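Local atomic coordinates of tailspike protein (Siphovirus 9NA, PDB entry 3RIQ), a protein that probably binds and cleaves the lipopolysaccharide O-antigen of Salmonella as an endorhamnosidase, serving as the receptor-binding tailspike of phage 9NA. Residues 28-34 / 53-58; 35-41 / 58-64; 262-268 / 308-314; 352-358 / 378-384. One frame throughout, in Å; residues are numbered along the deposited sequence.

Contact 1. Residues 28-34 / 53-58; sequences TAAVDSL and KVLTIE
K53 reaches across to the turn after helix 23-29, where its NZ donates to A30 O at 2.9 Å. The chain runs out from CG and then bends at chi3 (-73°), which brings CD and CE alongside the same carbonyl before the ammonium group arrives, tilted 17° from the carbonyl plane. A27 O, just ahead of the segment, takes a further bond from NZ, so the lysine is tied to the end of the helix. Next to it the CD2 branch of L55 lies 4.0 Å from A30 CB. Where the two chains have not yet come together, a water bridges V31 O and V54 O, donating to both.

Past this water the backbones close up as parallel strands. T56 N donates to D32 O (3.0 Å), L34 N to T56 O (2.9 Å) and E58 N to L34 O (2.8 Å), so 33-34 pairs in register with 56-57. L34 and I57 lie on the same face, both buried, with L34 CD2 4.3 Å from I57 CG1. S33 and T56 take the other face, and the side chains of D32 and T56 lie side by side, pointing the same way. A second water binds T56 OG1 at 2.8 Å and D32 OD1 weakly. K60 of the second subunit completes this polar patch: it forms a salt bridge with D32 OD1 and a hydrogen bond with T56 OG1, while K12 pairs with D32 OD2.

Strand 33-36 thus lies between strands 14-16 and 56-59, with strand 79-87 following beyond 56-59; A30 and L34 pack on V15.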
# COMPACT_ATOMS: atom_id res chain seq x y z
N THR A 28 43.59 -16.52 -11.51
CA THR A 28 44.71 -16.13 -12.38
C THR A 28 44.48 -16.60 -13.82
O THR A 28 44.72 -15.82 -14.79
CB THR A 28 46.04 -16.65 -11.81
OG1 THR A 28 46.29 -15.97 -10.58
CG2 THR A 28 47.22 -16.36 -12.74
N ALA A 29 44.01 -17.83 -13.98
CA ALA A 29 43.81 -18.41 -15.31
C ALA A 29 42.59 -17.80 -16.02
O ALA A 29 42.54 -17.80 -17.24
CB ALA A 29 43.61 -19.91 -15.19
N ALA A 30 41.62 -17.30 -15.25
CA ALA A 30 40.34 -16.83 -15.82
C ALA A 30 40.48 -15.65 -16.74
O ALA A 30 41.33 -14.79 -16.55
CB ALA A 30 39.36 -16.50 -14.65
N VAL A 31 39.65 -15.62 -17.78
CA VAL A 31 39.58 -14.52 -18.74
C VAL A 31 38.18 -13.89 -18.80
O VAL A 31 38.02 -12.66 -18.77
CB VAL A 31 39.97 -15.01 -20.17
CG1 VAL A 31 39.82 -13.90 -21.18
CG2 VAL A 31 41.44 -15.54 -20.14
N ASP A 32 37.18 -14.75 -18.89
CA ASP A 32 35.78 -14.31 -19.07
C ASP A 32 34.96 -14.94 -17.93
O ASP A 32 34.48 -14.24 -17.04
CB ASP A 32 35.32 -14.80 -20.44
CG ASP A 32 33.86 -14.49 -20.76
OD1 ASP A 32 33.11 -13.99 -19.88
OD2 ASP A 32 33.43 -14.82 -21.89
N SER A 33 34.80 -16.26 -17.97
CA SER A 33 34.03 -16.96 -16.94
C SER A 33 34.88 -17.85 -16.04
O SER A 33 35.93 -18.35 -16.45
CB SER A 33 32.91 -17.73 -17.61
OG SER A 33 32.07 -16.81 -18.29
N LEU A 34 34.41 -18.04 -14.81
CA LEU A 34 35.06 -18.84 -13.78
C LEU A 34 33.97 -19.71 -13.19
O LEU A 34 33.02 -19.18 -12.59
CB LEU A 34 35.75 -17.94 -12.73
CG LEU A 34 36.14 -18.62 -11.40
CD1 LEU A 34 37.02 -19.85 -11.60
CD2 LEU A 34 36.80 -17.56 -10.52
N LYS A 53 39.89 -8.09 -13.48
CA LYS A 53 39.14 -8.70 -14.59
C LYS A 53 37.63 -8.61 -14.38
O LYS A 53 37.13 -8.67 -13.24
CB LYS A 53 39.59 -10.16 -14.73
CG LYS A 53 41.05 -10.21 -15.22
CD LYS A 53 41.58 -11.58 -15.54
CE LYS A 53 41.83 -12.34 -14.32
NZ LYS A 53 42.86 -13.45 -14.49
N VAL A 54 36.91 -8.48 -15.48
CA VAL A 54 35.45 -8.40 -15.49
C VAL A 54 34.92 -9.83 -15.67
O VAL A 54 34.78 -10.34 -16.80
CB VAL A 54 34.91 -7.43 -16.58
CG1 VAL A 54 33.41 -7.28 -16.43
CG2 VAL A 54 35.63 -6.08 -16.48
N LEU A 55 34.69 -10.50 -14.54
CA LEU A 55 34.40 -11.93 -14.57
C LEU A 55 32.96 -12.27 -14.34
O LEU A 55 32.24 -11.55 -13.65
CB LEU A 55 35.27 -12.67 -13.54
CG LEU A 55 36.78 -12.58 -13.76
CD1 LEU A 55 37.51 -13.27 -12.63
CD2 LEU A 55 37.23 -13.15 -15.14
N THR A 56 32.53 -13.37 -14.95
CA THR A 56 31.29 -14.03 -14.58
C THR A 56 31.67 -15.20 -13.70
O THR A 56 32.33 -16.13 -14.17
CB THR A 56 30.59 -14.55 -15.84
OG1 THR A 56 30.41 -13.46 -16.76
CG2 THR A 56 29.22 -15.17 -15.50
N ILE A 57 31.33 -15.14 -12.41
CA ILE A 57 31.72 -16.22 -11.47
C ILE A 57 30.48 -17.09 -11.24
O ILE A 57 29.53 -16.68 -10.53
CB ILE A 57 32.30 -15.67 -10.14
CG1 ILE A 57 33.52 -14.81 -10.46
CG2 ILE A 57 32.66 -16.85 -9.21
CD1 ILE A 57 34.18 -14.14 -9.28
N GLU A 58 30.44 -18.23 -11.92
CA GLU A 58 29.25 -19.07 -11.95
C GLU A 58 29.38 -20.14 -10.88
O GLU A 58 30.23 -21.02 -10.99
CB GLU A 58 29.13 -19.73 -13.34
CG GLU A 58 27.93 -20.66 -13.46
CD GLU A 58 26.68 -19.94 -13.86
OE1 GLU A 58 26.69 -19.31 -14.92
OE2 GLU A 58 25.68 -20.03 -13.14
O HOH W 1 35.91 -10.83 -19.19
O HOH W 2 29.75 -14.56 -19.23

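Contact 2. Residues 35-41 / 58-64; sequences LIDIDYN and ECKAKFI
I36 and F63 meet at about a right angle in the apolar centre, I36 CG1 standing 3.8 Å from F63 CZ. The CD1 and CG2 branches of I36 reach the same end of the ring, near CE1. C59 SG is 4.0 Å from I36 CG1, and Y40 CB approaches F63 at the ring edge, near its plane. L23 of helix 23-29 packs on both I36 and F63. With CG anti to the backbone N (chi1 -175°), the Y40 ring leads away from the partner segment, and its hydroxyl bonds to E46 and to the backbone N of L23.

Outside this cluster, the backbones pair in two parallel runs. I36 N donates to E58 O and K60 N to I36 O; after the bend, Y40 N donates to K62 O and I64 N to Y40 O. At the bend itself A61 CB comes close to the I38 backbone, and a water joins D37 O to K60 O.

D39 carries the polar edge. Its OD1 accepts K62 N at 2.9 Å, on the anti side and 32° out of the carboxylate plane, standing in for a backbone carbonyl between the two runs. Its two oxygens each take a water that also meets K62 NZ, one of those links to the lysine being weak. I64 CD1 closes over the carboxylate, 3.8 Å from D39 OD2, while I64 CG2 lies beside N41 ND2. At the other end K60 extends to D32 of the third subunit.

Matching bends stacked in register between parallel strands are the corners of a right-handed beta-helix, here joining successive coils near its start.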
# COMPACT_ATOMS: atom_id res chain seq x y z
N LEU A 35 34.05 -21.02 -13.40
CA LEU A 35 33.04 -21.96 -12.92
C LEU A 35 33.47 -22.59 -11.60
O LEU A 35 34.55 -23.19 -11.54
CB LEU A 35 32.77 -23.04 -13.98
CG LEU A 35 31.83 -24.17 -13.56
CD1 LEU A 35 30.39 -23.62 -13.47
CD2 LEU A 35 31.91 -25.34 -14.56
N ILE A 36 32.65 -22.46 -10.56
CA ILE A 36 32.94 -23.15 -9.27
C ILE A 36 32.19 -24.48 -9.34
O ILE A 36 31.01 -24.55 -8.99
CB ILE A 36 32.53 -22.29 -8.05
CG1 ILE A 36 33.08 -20.85 -8.17
CG2 ILE A 36 32.95 -22.97 -6.76
CD1 ILE A 36 34.58 -20.72 -8.17
N ASP A 37 32.88 -25.52 -9.83
CA ASP A 37 32.23 -26.81 -10.09
C ASP A 37 32.41 -27.85 -8.98
O ASP A 37 31.84 -28.93 -9.08
CB ASP A 37 32.68 -27.38 -11.46
CG ASP A 37 34.18 -27.61 -11.55
OD1 ASP A 37 34.97 -26.94 -10.83
OD2 ASP A 37 34.58 -28.46 -12.39
N ILE A 38 33.20 -27.55 -7.96
CA ILE A 38 33.40 -28.45 -6.82
C ILE A 38 33.50 -27.60 -5.57
O ILE A 38 33.87 -26.42 -5.62
CB ILE A 38 34.64 -29.38 -6.98
CG1 ILE A 38 35.93 -28.58 -7.19
CG2 ILE A 38 34.41 -30.44 -8.09
CD1 ILE A 38 37.18 -29.41 -7.00
N ASP A 39 33.09 -28.18 -4.44
CA ASP A 39 33.14 -27.44 -3.17
C ASP A 39 34.59 -27.03 -2.89
O ASP A 39 35.54 -27.77 -3.20
CB ASP A 39 32.65 -28.31 -2.01
CG ASP A 39 31.16 -28.48 -1.97
OD1 ASP A 39 30.39 -27.77 -2.67
OD2 ASP A 39 30.74 -29.38 -1.22
N TYR A 40 34.76 -25.85 -2.30
CA TYR A 40 36.07 -25.30 -2.05
C TYR A 40 36.24 -25.02 -0.57
O TYR A 40 35.47 -24.24 0.02
CB TYR A 40 36.25 -24.00 -2.84
CG TYR A 40 37.63 -23.45 -2.73
CD1 TYR A 40 38.71 -24.10 -3.34
CD2 TYR A 40 37.89 -22.32 -1.96
CE1 TYR A 40 40.00 -23.61 -3.21
CE2 TYR A 40 39.17 -21.81 -1.84
CZ TYR A 40 40.22 -22.46 -2.48
OH TYR A 40 41.51 -22.00 -2.42
N ASN A 41 37.25 -25.65 0.03
CA ASN A 41 37.56 -25.46 1.44
C ASN A 41 38.60 -24.38 1.60
O ASN A 41 39.81 -24.60 1.32
CB ASN A 41 38.05 -26.80 2.01
CG ASN A 41 36.95 -27.82 2.10
OD1 ASN A 41 36.89 -28.77 1.32
ND2 ASN A 41 36.06 -27.62 3.03
N GLU A 58 30.44 -18.23 -11.92
CA GLU A 58 29.25 -19.07 -11.95
C GLU A 58 29.38 -20.14 -10.88
O GLU A 58 30.23 -21.02 -10.99
CB GLU A 58 29.13 -19.73 -13.34
CG GLU A 58 27.93 -20.66 -13.46
CD GLU A 58 26.68 -19.94 -13.86
OE1 GLU A 58 26.69 -19.31 -14.92
OE2 GLU A 58 25.68 -20.03 -13.14
N CYS A 59 28.59 -20.06 -9.81
CA CYS A 59 28.80 -20.98 -8.67
C CYS A 59 27.85 -22.17 -8.73
O CYS A 59 26.60 -22.01 -8.77
CB CYS A 59 28.63 -20.26 -7.35
SG CYS A 59 29.76 -18.85 -7.19
N LYS A 60 28.44 -23.37 -8.78
CA LYS A 60 27.65 -24.61 -8.77
C LYS A 60 28.09 -25.52 -7.63
O LYS A 60 27.89 -26.74 -7.68
CB LYS A 60 27.74 -25.35 -10.12
CG LYS A 60 27.13 -24.55 -11.28
CD LYS A 60 27.00 -25.34 -12.57
CE LYS A 60 26.27 -24.55 -13.62
NZ LYS A 60 25.90 -25.39 -14.81
N ALA A 61 28.66 -24.91 -6.59
CA ALA A 61 29.15 -25.62 -5.41
C ALA A 61 29.42 -24.57 -4.34
O ALA A 61 29.16 -23.39 -4.59
CB ALA A 61 30.41 -26.42 -5.77
N LYS A 62 29.89 -24.97 -3.16
CA LYS A 62 29.96 -24.07 -2.01
C LYS A 62 31.37 -23.65 -1.67
O LYS A 62 32.32 -24.39 -1.93
CB LYS A 62 29.39 -24.78 -0.77
CG LYS A 62 27.97 -25.27 -0.97
CD LYS A 62 27.44 -25.88 0.30
CE LYS A 62 26.00 -26.32 0.12
NZ LYS A 62 25.89 -27.45 -0.84
N PHE A 63 31.50 -22.46 -1.07
CA PHE A 63 32.72 -22.06 -0.36
C PHE A 63 32.58 -22.41 1.12
O PHE A 63 31.70 -21.85 1.81
CB PHE A 63 32.97 -20.57 -0.52
CG PHE A 63 33.08 -20.12 -1.96
CD1 PHE A 63 34.09 -20.64 -2.81
CD2 PHE A 63 32.16 -19.22 -2.48
CE1 PHE A 63 34.21 -20.20 -4.16
CE2 PHE A 63 32.24 -18.80 -3.84
CZ PHE A 63 33.28 -19.29 -4.67
N ILE A 64 33.44 -23.30 1.62
CA ILE A 64 33.32 -23.86 2.95
C ILE A 64 34.49 -23.47 3.82
O ILE A 64 35.64 -23.68 3.43
CB ILE A 64 33.24 -25.41 2.89
CG1 ILE A 64 32.08 -25.88 2.02
CG2 ILE A 64 33.17 -26.04 4.33
CD1 ILE A 64 32.15 -27.37 1.62
O HOH W 3 28.99 -28.61 -9.49
O HOH W 4 27.89 -28.72 -3.33
O HOH W 5 28.26 -29.25 -0.01

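Contact 3. Residues 262-268 / 308-314; sequences NYRLVFD and TQHIIRN
H310 and L265 are joined through a ring nitrogen: L265 N donates to H310 ND1 at 3.0 Å, in the imidazole plane, so ND1 acts as acceptor. L265 lies alongside the ring, with CB 3.7 Å from ND1. Both faces of the imidazole are met: F267 turns its edge to one, an edge-to-face pair with centroids 5.8 Å apart and planes at 74°, and T308 O lies over the centre of the other. On the face of the sheet that carries F267 and I312, F267 CD2 packs on I312 CG1.

Backbone bonds hold the rest of the pairing. I311 N donates to L265 O, F267 N to I311 O and R313 N to F267 O, and the strand axes run nearly parallel, 4.8 Å apart. Ahead of the strands R264 N donates to T308 O at 2.7 Å. The side chains of R264 and Q309 run side by side with R264 CG 3.8 Å from Q309 CB; the guanidinium goes on to D226 and D229.

Charged and amide groups gather at the far end. N314 ND2 points straight at D268 OD1 (2.9 Å, 177° at the hydrogen), on the syn side of the carboxylate though 32° out of its plane. The same amide nitrogen lies over the centre of the R313 guanidinium. D268 OD2 makes a long salt bridge to R313 NH1 at 3.7 Å, and N269 of the second subunit hydrogen-bonds to both groups.

Parallel strands of successive coils paired in register, with a corner at N314, are characteristic of the right-handed beta-helix.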
# COMPACT_ATOMS: atom_id res chain seq x y z
N ASN A 262 24.22 6.91 8.25
CA ASN A 262 23.70 6.70 6.89
C ASN A 262 22.63 7.70 6.54
O ASN A 262 21.89 8.14 7.42
CB ASN A 262 23.12 5.28 6.75
CG ASN A 262 24.13 4.22 7.12
OD1 ASN A 262 24.87 3.73 6.26
ND2 ASN A 262 24.17 3.85 8.42
N TYR A 263 22.52 8.00 5.24
CA TYR A 263 21.66 9.05 4.72
C TYR A 263 20.98 8.66 3.44
O TYR A 263 21.54 7.90 2.63
CB TYR A 263 22.48 10.34 4.40
CG TYR A 263 22.99 11.05 5.64
CD1 TYR A 263 22.26 12.10 6.21
CD2 TYR A 263 24.18 10.66 6.26
CE1 TYR A 263 22.70 12.74 7.37
CE2 TYR A 263 24.63 11.30 7.41
CZ TYR A 263 23.88 12.34 7.96
OH TYR A 263 24.30 12.97 9.09
N ARG A 264 19.76 9.16 3.26
CA ARG A 264 19.13 9.13 1.93
C ARG A 264 18.99 7.75 1.27
O ARG A 264 19.31 7.56 0.09
CB ARG A 264 19.83 10.15 1.00
CG ARG A 264 19.56 11.58 1.49
CD ARG A 264 20.19 12.65 0.61
NE ARG A 264 21.65 12.62 0.57
CZ ARG A 264 22.41 13.65 0.18
NH1 ARG A 264 21.85 14.79 -0.23
NH2 ARG A 264 23.73 13.54 0.19
N LEU A 265 18.58 6.76 2.07
CA LEU A 265 18.34 5.41 1.55
C LEU A 265 16.83 5.19 1.38
O LEU A 265 16.00 5.97 1.92
CB LEU A 265 18.91 4.36 2.52
CG LEU A 265 20.44 4.49 2.72
CD1 LEU A 265 20.91 3.54 3.84
CD2 LEU A 265 21.21 4.17 1.42
N VAL A 266 16.48 4.13 0.65
CA VAL A 266 15.09 3.71 0.49
C VAL A 266 14.90 2.32 1.07
O VAL A 266 15.67 1.40 0.74
CB VAL A 266 14.69 3.68 -1.01
CG1 VAL A 266 13.23 3.16 -1.16
CG2 VAL A 266 14.83 5.06 -1.65
N PHE A 267 13.90 2.18 1.94
CA PHE A 267 13.51 0.89 2.49
C PHE A 267 12.06 0.70 2.08
O PHE A 267 11.17 1.41 2.58
CB PHE A 267 13.65 0.89 4.03
CG PHE A 267 15.05 1.20 4.49
CD1 PHE A 267 16.00 0.19 4.57
CD2 PHE A 267 15.46 2.54 4.78
CE1 PHE A 267 17.31 0.47 4.99
CE2 PHE A 267 16.79 2.82 5.18
CZ PHE A 267 17.70 1.79 5.29
N ASP A 268 11.84 -0.25 1.15
CA ASP A 268 10.52 -0.44 0.53
C ASP A 268 10.12 -1.91 0.56
O ASP A 268 10.77 -2.73 -0.09
CB ASP A 268 10.57 0.09 -0.93
CG ASP A 268 9.31 -0.23 -1.74
OD1 ASP A 268 8.23 -0.47 -1.17
OD2 ASP A 268 9.41 -0.19 -3.00
N THR A 308 18.54 12.89 7.92
CA THR A 308 18.79 11.63 7.22
C THR A 308 17.99 11.50 5.92
O THR A 308 18.48 10.87 4.99
CB THR A 308 18.57 10.43 8.14
OG1 THR A 308 17.32 10.58 8.85
CG2 THR A 308 19.71 10.36 9.18
N GLN A 309 16.76 12.05 5.86
CA GLN A 309 15.97 12.05 4.59
C GLN A 309 15.82 10.65 4.00
O GLN A 309 15.92 10.48 2.79
CB GLN A 309 16.63 12.96 3.54
CG GLN A 309 16.58 14.48 3.86
CD GLN A 309 16.77 15.31 2.58
OE1 GLN A 309 15.87 15.37 1.71
NE2 GLN A 309 17.94 15.91 2.42
N HIS A 310 15.60 9.64 4.84
CA HIS A 310 15.28 8.32 4.32
C HIS A 310 13.83 8.30 3.83
O HIS A 310 12.98 9.10 4.26
CB HIS A 310 15.49 7.25 5.38
CG HIS A 310 16.90 7.13 5.88
ND1 HIS A 310 17.97 6.86 5.04
CD2 HIS A 310 17.40 7.16 7.14
CE1 HIS A 310 19.07 6.76 5.77
NE2 HIS A 310 18.75 6.95 7.04
N ILE A 311 13.55 7.35 2.94
CA ILE A 311 12.20 6.97 2.57
C ILE A 311 11.95 5.56 3.06
O ILE A 311 12.71 4.63 2.72
CB ILE A 311 12.00 7.05 1.03
CG1 ILE A 311 12.27 8.49 0.52
CG2 ILE A 311 10.61 6.51 0.62
CD1 ILE A 311 12.23 8.65 -1.04
N ILE A 312 10.91 5.42 3.88
CA ILE A 312 10.56 4.13 4.47
C ILE A 312 9.12 3.85 4.11
O ILE A 312 8.23 4.61 4.50
CB ILE A 312 10.71 4.20 6.01
CG1 ILE A 312 12.17 4.49 6.41
CG2 ILE A 312 10.19 2.85 6.66
CD1 ILE A 312 12.33 4.85 7.93
N ARG A 313 8.85 2.78 3.37
CA ARG A 313 7.46 2.53 2.97
C ARG A 313 7.12 1.05 2.80
O ARG A 313 8.02 0.21 2.52
CB ARG A 313 7.07 3.32 1.73
CG ARG A 313 8.01 3.26 0.62
CD ARG A 313 7.73 4.36 -0.48
NE ARG A 313 6.47 4.13 -1.19
CZ ARG A 313 6.34 3.45 -2.32
NH1 ARG A 313 7.43 2.91 -2.88
NH2 ARG A 313 5.13 3.25 -2.86
N ASN A 314 5.86 0.72 3.05
CA ASN A 314 5.32 -0.64 2.81
C ASN A 314 5.97 -1.69 3.71
O ASN A 314 6.29 -2.81 3.26
CB ASN A 314 5.47 -0.99 1.31
CG ASN A 314 4.82 0.08 0.41
OD1 ASN A 314 3.70 0.49 0.65
ND2 ASN A 314 5.55 0.55 -0.58

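Contact 4. Residues 352-358 / 378-384; sequences TNNDITN and GGSRLRG
D355 OD1 is gripped by two arginines through three N-H groups. R381 NE comes in at 2.9 Å and 175°, from above the carboxylate plane, while its NH2 donates to D355 OD2 at 3.0 Å: a side-on grip on both oxygens. R383 arrives end-on, NH1 (2.9 Å) and NH2 both to OD1, with its guanidinium nearly coplanar with the carboxylate; NH1 uses the anti lone pair. The R383 chain turns at chi2 (100°), bringing the guanidinium back beside the D355 carboxylate, edge to edge, and R381 CB lies against one face of its guanidinium. Two positive groups around one carboxylate would be expected to keep D355 ionised.

R381 is held further by N353, whose OD1 accepts NH1 and NH2 together, the NH2 bond reaching it from above the amide plane. N354 O lies over a face of this guanidinium and takes R381 N in a backbone bond.

These charges sit on one face of two parallel strands from successive coils of the right-handed beta-helix, 355-358 and 381-383, paired through I356 N to R381 O and R383 N to I356 O. The other face is apolar: I356 CB meets L382 CG at 4.2 Å, and I356 CD1 touches S380 CB.

At the lead-in T352 OG1 accepts G379 N at 2.9 Å, and S380 OG takes a weak bond from N354 N while bonding to D349. R383 NE reaches H388 of the second subunit, whose Y340 packs on D355 and R383.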
# COMPACT_ATOMS: atom_id res chain seq x y z
N THR A 352 12.61 14.19 14.82
CA THR A 352 11.68 15.30 14.77
C THR A 352 11.44 15.67 13.31
O THR A 352 12.20 15.27 12.45
CB THR A 352 12.27 16.53 15.55
OG1 THR A 352 11.28 17.54 15.68
CG2 THR A 352 13.49 17.12 14.81
N ASN A 353 10.40 16.44 13.01
CA ASN A 353 10.21 17.00 11.68
C ASN A 353 10.22 15.90 10.62
O ASN A 353 10.83 16.04 9.57
CB ASN A 353 11.28 18.09 11.41
CG ASN A 353 11.10 18.80 10.09
OD1 ASN A 353 9.97 19.01 9.63
ND2 ASN A 353 12.21 19.18 9.44
N ASN A 354 9.47 14.83 10.90
CA ASN A 354 9.23 13.75 9.92
C ASN A 354 7.78 13.73 9.49
O ASN A 354 6.89 14.20 10.21
CB ASN A 354 9.65 12.39 10.53
CG ASN A 354 11.13 12.32 10.83
OD1 ASN A 354 11.95 12.57 9.95
ND2 ASN A 354 11.49 12.04 12.08
N ASP A 355 7.57 13.14 8.32
CA ASP A 355 6.24 13.02 7.74
C ASP A 355 5.83 11.55 7.72
O ASP A 355 6.51 10.73 7.10
CB ASP A 355 6.25 13.60 6.33
CG ASP A 355 6.24 15.09 6.36
OD1 ASP A 355 5.19 15.67 6.65
OD2 ASP A 355 7.29 15.71 6.11
N ILE A 356 4.75 11.26 8.44
CA ILE A 356 4.37 9.89 8.81
C ILE A 356 2.94 9.65 8.40
O ILE A 356 2.05 10.34 8.89
CB ILE A 356 4.48 9.70 10.35
CG1 ILE A 356 5.90 10.00 10.85
CG2 ILE A 356 4.08 8.29 10.78
CD1 ILE A 356 6.01 10.08 12.36
N THR A 357 2.71 8.67 7.54
CA THR A 357 1.36 8.40 7.05
C THR A 357 1.03 6.93 6.99
O THR A 357 1.90 6.11 6.78
CB THR A 357 1.13 8.99 5.62
OG1 THR A 357 2.11 8.51 4.70
CG2 THR A 357 1.18 10.52 5.62
N ASN A 358 -0.25 6.62 7.20
CA ASN A 358 -0.77 5.25 7.01
C ASN A 358 -0.08 4.22 7.87
O ASN A 358 0.47 3.22 7.39
CB ASN A 358 -0.76 4.92 5.51
CG ASN A 358 -1.70 5.82 4.74
OD1 ASN A 358 -2.88 5.91 5.09
ND2 ASN A 358 -1.19 6.54 3.77
N GLY A 378 9.46 14.18 18.90
CA GLY A 378 9.74 15.53 18.39
C GLY A 378 8.51 16.07 17.70
O GLY A 378 7.40 15.62 17.97
N GLY A 379 8.70 17.02 16.80
CA GLY A 379 7.54 17.62 16.15
C GLY A 379 7.32 17.00 14.79
O GLY A 379 7.77 17.55 13.77
N SER A 380 6.60 15.87 14.78
CA SER A 380 6.32 15.18 13.52
C SER A 380 4.87 15.40 13.08
O SER A 380 4.06 15.98 13.83
CB SER A 380 6.69 13.69 13.61
OG SER A 380 8.11 13.60 13.65
N ARG A 381 4.54 14.96 11.86
CA ARG A 381 3.19 15.19 11.32
C ARG A 381 2.65 13.82 10.95
O ARG A 381 3.23 13.14 10.09
CB ARG A 381 3.26 16.09 10.07
CG ARG A 381 3.76 17.51 10.39
CD ARG A 381 4.29 18.27 9.17
NE ARG A 381 5.54 17.68 8.66
CZ ARG A 381 6.78 17.96 9.08
NH1 ARG A 381 6.98 18.84 10.06
NH2 ARG A 381 7.84 17.35 8.50
N LEU A 382 1.55 13.41 11.58
CA LEU A 382 1.00 12.06 11.41
C LEU A 382 -0.36 12.15 10.76
O LEU A 382 -1.21 12.95 11.22
CB LEU A 382 0.83 11.35 12.76
CG LEU A 382 2.10 10.99 13.54
CD1 LEU A 382 2.79 12.22 14.09
CD2 LEU A 382 1.76 10.03 14.67
N ARG A 383 -0.59 11.35 9.71
CA ARG A 383 -1.89 11.36 8.99
C ARG A 383 -2.28 9.93 8.68
O ARG A 383 -1.53 9.24 7.98
CB ARG A 383 -1.88 12.19 7.70
CG ARG A 383 -1.38 13.63 7.78
CD ARG A 383 0.01 13.71 7.30
NE ARG A 383 0.57 15.06 7.16
CZ ARG A 383 1.85 15.27 6.81
NH1 ARG A 383 2.65 14.23 6.55
NH2 ARG A 383 2.33 16.50 6.73
N GLY A 384 -3.44 9.50 9.15
CA GLY A 384 -3.91 8.17 8.84
C GLY A 384 -3.27 7.17 9.77
O GLY A 384 -2.30 6.51 9.41

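How the contacts relate
Contacts 1 and 2 are continuous: they share E58 and strands 33-36 and 56-59, touch through I57 and I36, and lie with centres 14 Å apart, contact 2 carrying the same pair of coils round a bend. Contact 3 follows much later in the chain, its centre about 35 Å from that of contact 1. Contact 4 comes last, with its centre 15 Å from that of contact 3 and about 50 Å from that of contact 1. All four join parallel strands of successive coils, so chain order follows the beta-helix from its N-terminal end. Each also meets a neighbouring subunit, tying coil stacking to trimer assembly along the spike.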